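Local coordinates for protein Pts system, fructose-specific iiabc component (Borrelia burgdorferi, PDB 5DLE) that probably serves, as the IIB domain of a fructose-specific phosphotransferase system, to pass a phosphoryl group from a phosphohistidine to incoming fructose, at residues 15-20 against 70-75; 24-29 against 92-97. All coordinates share one frame; numbering follows the deposited sequence.

Contact 1: 15-20 against 70-75; sequences VAVTAC and VILAVD
Strands 15-19 and 70-74 run parallel in strict register, Val15 beside Val70 through Ala19 beside Val74, with axes 4.6 Å apart and only 2° between their directions. Five backbone hydrogen bonds alternate in the parallel manner: Val15 O, Val17 O and Ala19 O accept from Ile71 N, Ala73 N and Asp75 N, while Val17 N and Ala19 N donate to Ile71 O and Ala73 O. The last bond, Asp75 N to Ala19 O at 2.8 Å, continues the pairing one residue past strand 70-74. On one face, Val15 CG2 meets Val70 CG2 at 3.7 Å, and Leu72 CD2 lies alongside Val17 CG2 at 3.8 Å. Farther along this face, chi1 of -60° sets Val74 CG1 anti to the carbonyl carbon, where it meets Ala19 CB at 3.8 Å. On the other face Ala16, Thr18 and Ala73 accompany Ile71: Ala16 CB approaches Ile71 CB at 4.2 Å, and Thr18 CG2 approaches Ala73 CB. The pair forms neighbouring inner strands of the central sheet of the alpha/beta IIB domain, with Cys20 following the first. Strands 44-50 and 88-91 flank it, while helix 25-40 packs over the Thr18 face through Ala30, Ala31 and Ile34.

Contact 2: 24-29 against 92-97; sequences VAHTYI and STVKAI
Thr93 OG1 is gripped by two groups: His26 ND1 donates to it at 3.1 Å, with an N-H...O angle of 153°, and Asp75 OD2 is its other hydrogen-bond partner. The hydroxyl sits at the imidazole edge, close to the ring plane. At Thr93, chi1 of 64° places OG1 between the backbone N and the carbonyl carbon, directed at the histidine. Ile97 CD1 lies over one ring face, offset toward the rim and 4.1 Å above the plane; edge bond and face packing probably help to fix the ring's rotation, along with the stacked His26 of a second subunit, which extends the packing across a subunit interface. Val94 CG2 approaches CE1 of His26 obliquely at 4.0 Å. One turn along, Ile29 CG2 packs against Ile97 CG1 at 3.9 Å, the two side chains crossing at a slant. Ser92 caps helix 93-98, its OG accepting from Lys95 N at 3.0 Å. Helix segments 25-29 and 93-97 cross at 37°, with axes 9.6 Å apart, a separation bridged by these side chains. Within the chain, helix 25-40 follows strand 13-19 and helix 93-98 follows strand 88-91, so the contact joins two helices entered from parallel strands of one mixed sheet.

Contacts 1 and 2, whose centres are 9 Å apart, belong to one alpha/beta domain: a layer of paired strands covered by a layer of paired helices. Two polar links join them, Asp75 OD2 to Thr93 OG1 at 2.5 Å and Thr18 OG1 to Thr27 O at 2.8 Å. Beside them, Ala73 CB meets Ala96 CB at 3.5 Å, allowing close approach of helix 93-98 to the sheet. Cys20, just after strand 13-19, has its backbone N bonded to Thr27 OG1 and its side chain against His26. In IIB domains of this family a cysteine in the loop after the first strand carries the phosphoryl group, so Cys20 is probably the phosphorylation site; Cys20 SG lies 3.4 Å from Asp75 OD2.

Contact 1: 15-20 against 70-75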
loop_
_atom_site.group_PDB
_atom_site.type_symbol
_atom_site.label_atom_id
_atom_site.label_comp_id
_atom_site.label_asym_id
_atom_site.label_seq_id
_atom_site.Cartn_x
_atom_site.Cartn_y
_atom_site.Cartn_z
ATOM N N VAL A 15 -7.279 19.888 -11.790
ATOM C CA VAL A 15 -6.143 19.000 -12.046
ATOM C C VAL A 15 -5.447 18.718 -10.727
ATOM O O VAL A 15 -5.481 19.527 -9.782
ATOM C CB VAL A 15 -5.147 19.557 -13.090
ATOM C CG1 VAL A 15 -5.852 19.690 -14.450
ATOM C CG2 VAL A 15 -4.535 20.893 -12.636
ATOM N N ALA A 16 -4.833 17.540 -10.643
ATOM C CA ALA A 16 -4.146 17.188 -9.410
ATOM C C ALA A 16 -2.852 16.460 -9.732
ATOM O O ALA A 16 -2.722 15.844 -10.805
ATOM C CB ALA A 16 -5.014 16.284 -8.513
ATOM N N VAL A 17 -1.902 16.502 -8.784
ATOM C CA VAL A 17 -0.736 15.615 -8.817
ATOM C C VAL A 17 -0.729 14.876 -7.499
ATOM O O VAL A 17 -0.867 15.508 -6.442
ATOM C CB VAL A 17 0.598 16.376 -8.972
ATOM C CG1 VAL A 17 1.764 15.401 -9.028
ATOM C CG2 VAL A 17 0.602 17.271 -10.214
ATOM N N THR A 18 -0.542 13.547 -7.546
ATOM C CA THR A 18 -0.325 12.811 -6.311
ATOM C C THR A 18 1.072 12.214 -6.388
ATOM O O THR A 18 1.508 11.734 -7.442
ATOM C CB THR A 18 -1.378 11.761 -6.060
ATOM O OG1 THR A 18 -1.269 10.683 -7.022
ATOM C CG2 THR A 18 -2.793 12.405 -6.074
ATOM N N ALA A 19 1.803 12.293 -5.275
ATOM C CA ALA A 19 3.198 11.850 -5.314
ATOM C C ALA A 19 3.601 11.383 -3.934
ATOM O O ALA A 19 3.720 12.185 -3.029
ATOM C CB ALA A 19 4.114 12.979 -5.784
ATOM N N CYS A 20 3.814 10.081 -3.788
ATOM C CA CYS A 20 4.373 9.524 -2.543
ATOM C C CYS A 20 5.506 8.602 -2.963
ATOM O O CYS A 20 5.272 7.654 -3.721
ATOM C CB CYS A 20 3.285 8.801 -1.776
ATOM S SG CYS A 20 4.015 7.976 -0.312
ATOM N N VAL A 70 -5.672 23.656 -8.820
ATOM C CA VAL A 70 -4.665 22.590 -8.809
ATOM C C VAL A 70 -4.597 22.021 -7.389
ATOM O O VAL A 70 -4.402 22.775 -6.433
ATOM C CB VAL A 70 -3.275 23.131 -9.200
ATOM C CG1 VAL A 70 -2.210 22.044 -9.112
ATOM C CG2 VAL A 70 -3.280 23.793 -10.624
ATOM N N ILE A 71 -4.701 20.702 -7.248
ATOM C CA ILE A 71 -4.565 20.045 -5.950
ATOM C C ILE A 71 -3.301 19.197 -5.989
ATOM O O ILE A 71 -3.142 18.334 -6.862
ATOM C CB ILE A 71 -5.794 19.184 -5.611
ATOM C CG1 ILE A 71 -7.043 20.062 -5.552
ATOM C CG2 ILE A 71 -5.595 18.400 -4.267
ATOM C CD1 ILE A 71 -8.292 19.256 -5.278
ATOM N N LEU A 72 -2.386 19.462 -5.067
ATOM C CA LEU A 72 -1.136 18.690 -4.991
ATOM C C LEU A 72 -1.203 17.872 -3.725
ATOM O O LEU A 72 -1.221 18.444 -2.631
ATOM C CB LEU A 72 0.069 19.623 -4.939
ATOM C CG LEU A 72 0.209 20.588 -6.103
ATOM C CD1 LEU A 72 1.479 21.435 -5.957
ATOM C CD2 LEU A 72 0.126 19.867 -7.484
ATOM N N ALA A 73 -1.216 16.555 -3.866
ATOM C CA ALA A 73 -1.238 15.688 -2.698
ATOM C C ALA A 73 0.109 14.958 -2.733
ATOM O O ALA A 73 0.252 13.926 -3.399
ATOM C CB ALA A 73 -2.440 14.734 -2.743
ATOM N N VAL A 74 1.112 15.529 -2.042
ATOM C CA VAL A 74 2.501 15.163 -2.291
ATOM C C VAL A 74 3.221 14.999 -0.974
ATOM O O VAL A 74 2.977 15.741 -0.009
ATOM C CB VAL A 74 3.225 16.180 -3.200
ATOM C CG1 VAL A 74 2.519 16.258 -4.562
ATOM C CG2 VAL A 74 3.198 17.599 -2.608
ATOM N N ASP A 75 4.114 14.007 -0.963
ATOM C CA ASP A 75 5.019 13.770 0.148
ATOM C C ASP A 75 6.460 13.885 -0.300
ATOM O O ASP A 75 7.344 13.255 0.300
ATOM C CB ASP A 75 4.818 12.373 0.717
ATOM C CG ASP A 75 3.374 12.092 1.126
ATOM O OD1 ASP A 75 2.685 12.990 1.664
ATOM O OD2 ASP A 75 2.969 10.920 1.001
#

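Contact 2: 24-29 against 92-97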
loop_
_atom_site.group_PDB
_atom_site.type_symbol
_atom_site.label_atom_id
_atom_site.label_comp_id
_atom_site.label_asym_id
_atom_site.label_seq_id
_atom_site.Cartn_x
_atom_site.Cartn_y
_atom_site.Cartn_z
ATOM N N VAL A 24 3.565 2.330 -4.391
ATOM C CA VAL A 24 2.529 2.949 -5.231
ATOM C C VAL A 24 1.236 3.221 -4.491
ATOM O O VAL A 24 0.367 3.948 -5.026
ATOM C CB VAL A 24 2.211 2.094 -6.471
ATOM C CG1 VAL A 24 3.424 2.115 -7.436
ATOM C CG2 VAL A 24 1.761 0.655 -6.099
ATOM N N ALA A 25 1.064 2.707 -3.270
ATOM C CA ALA A 25 -0.267 2.709 -2.653
ATOM C C ALA A 25 -0.769 4.136 -2.367
ATOM O O ALA A 25 -1.884 4.509 -2.775
ATOM C CB ALA A 25 -0.314 1.902 -1.357
ATOM N N HIS A 26 -0.017 4.933 -1.606
ATOM C CA HIS A 26 -0.538 6.276 -1.309
ATOM C C HIS A 26 -0.752 7.095 -2.570
ATOM O O HIS A 26 -1.735 7.854 -2.654
ATOM C CB HIS A 26 0.343 7.055 -0.347
ATOM C CG HIS A 26 0.147 6.645 1.078
ATOM N ND1 HIS A 26 0.327 7.526 2.120
ATOM C CD2 HIS A 26 -0.149 5.447 1.636
ATOM C CE1 HIS A 26 0.146 6.883 3.274
ATOM N NE2 HIS A 26 -0.146 5.623 3.008
ATOM N N THR A 27 0.160 6.984 -3.540
ATOM C CA THR A 27 -0.010 7.724 -4.807
ATOM C C THR A 27 -1.349 7.390 -5.439
ATOM O O THR A 27 -2.105 8.309 -5.850
ATOM C CB THR A 27 1.118 7.342 -5.752
ATOM O OG1 THR A 27 2.339 7.807 -5.188
ATOM C CG2 THR A 27 0.945 7.944 -7.127
ATOM N N TYR A 28 -1.662 6.095 -5.530
ATOM C CA TYR A 28 -2.874 5.687 -6.243
ATOM C C TYR A 28 -4.107 5.832 -5.373
ATOM O O TYR A 28 -5.200 6.121 -5.893
ATOM C CB TYR A 28 -2.744 4.219 -6.743
ATOM C CG TYR A 28 -2.051 4.165 -8.092
ATOM C CD1 TYR A 28 -0.692 4.257 -8.199
ATOM C CD2 TYR A 28 -2.794 4.106 -9.262
ATOM C CE1 TYR A 28 -0.046 4.265 -9.418
ATOM C CE2 TYR A 28 -2.176 4.133 -10.478
ATOM C CZ TYR A 28 -0.813 4.210 -10.553
ATOM O OH TYR A 28 -0.186 4.224 -11.784
ATOM N N ILE A 29 -3.997 5.594 -4.052
ATOM C CA ILE A 29 -5.185 5.795 -3.228
ATOM C C ILE A 29 -5.584 7.274 -3.263
ATOM O O ILE A 29 -6.768 7.610 -3.395
ATOM C CB ILE A 29 -4.937 5.322 -1.781
ATOM C CG1 ILE A 29 -4.744 3.797 -1.764
ATOM C CG2 ILE A 29 -6.173 5.642 -0.913
ATOM C CD1 ILE A 29 -4.152 3.307 -0.419
ATOM N N SER A 92 -0.563 16.816 2.174
ATOM C CA SER A 92 0.101 15.523 2.171
ATOM C C SER A 92 -0.806 14.472 1.555
ATOM O O SER A 92 -2.006 14.664 1.450
ATOM C CB SER A 92 0.424 15.123 3.612
ATOM O OG SER A 92 -0.798 14.922 4.339
ATOM N N THR A 93 -0.231 13.312 1.197
ATOM C CA THR A 93 -1.129 12.243 0.754
ATOM C C THR A 93 -2.050 11.751 1.864
ATOM O O THR A 93 -3.208 11.419 1.597
ATOM C CB THR A 93 -0.389 11.069 0.116
ATOM O OG1 THR A 93 0.473 10.404 1.050
ATOM C CG2 THR A 93 0.360 11.462 -1.154
ATOM N N VAL A 94 -1.578 11.686 3.125
ATOM C CA VAL A 94 -2.439 11.280 4.226
ATOM C C VAL A 94 -3.659 12.195 4.320
ATOM O O VAL A 94 -4.790 11.727 4.490
ATOM C CB VAL A 94 -1.619 11.271 5.534
ATOM C CG1 VAL A 94 -2.521 11.235 6.722
ATOM C CG2 VAL A 94 -0.719 10.060 5.544
ATOM N N LYS A 95 -3.452 13.518 4.226
ATOM C CA LYS A 95 -4.594 14.420 4.360
ATOM C C LYS A 95 -5.528 14.282 3.167
ATOM O O LYS A 95 -6.756 14.278 3.323
ATOM C CB LYS A 95 -4.107 15.854 4.509
ATOM N N ALA A 96 -4.965 14.131 1.963
ATOM C CA ALA A 96 -5.807 13.973 0.775
ATOM C C ALA A 96 -6.635 12.693 0.861
ATOM O O ALA A 96 -7.785 12.633 0.387
ATOM C CB ALA A 96 -4.947 13.977 -0.483
ATOM N N ILE A 97 -6.063 11.645 1.444
ATOM C CA ILE A 97 -6.782 10.377 1.549
ATOM C C ILE A 97 -7.842 10.421 2.626
ATOM O O ILE A 97 -8.944 9.881 2.439
ATOM C CB ILE A 97 -5.777 9.239 1.793
ATOM C CG1 ILE A 97 -4.964 9.037 0.515
ATOM C CG2 ILE A 97 -6.514 7.942 2.213
ATOM C CD1 ILE A 97 -3.691 8.153 0.733
#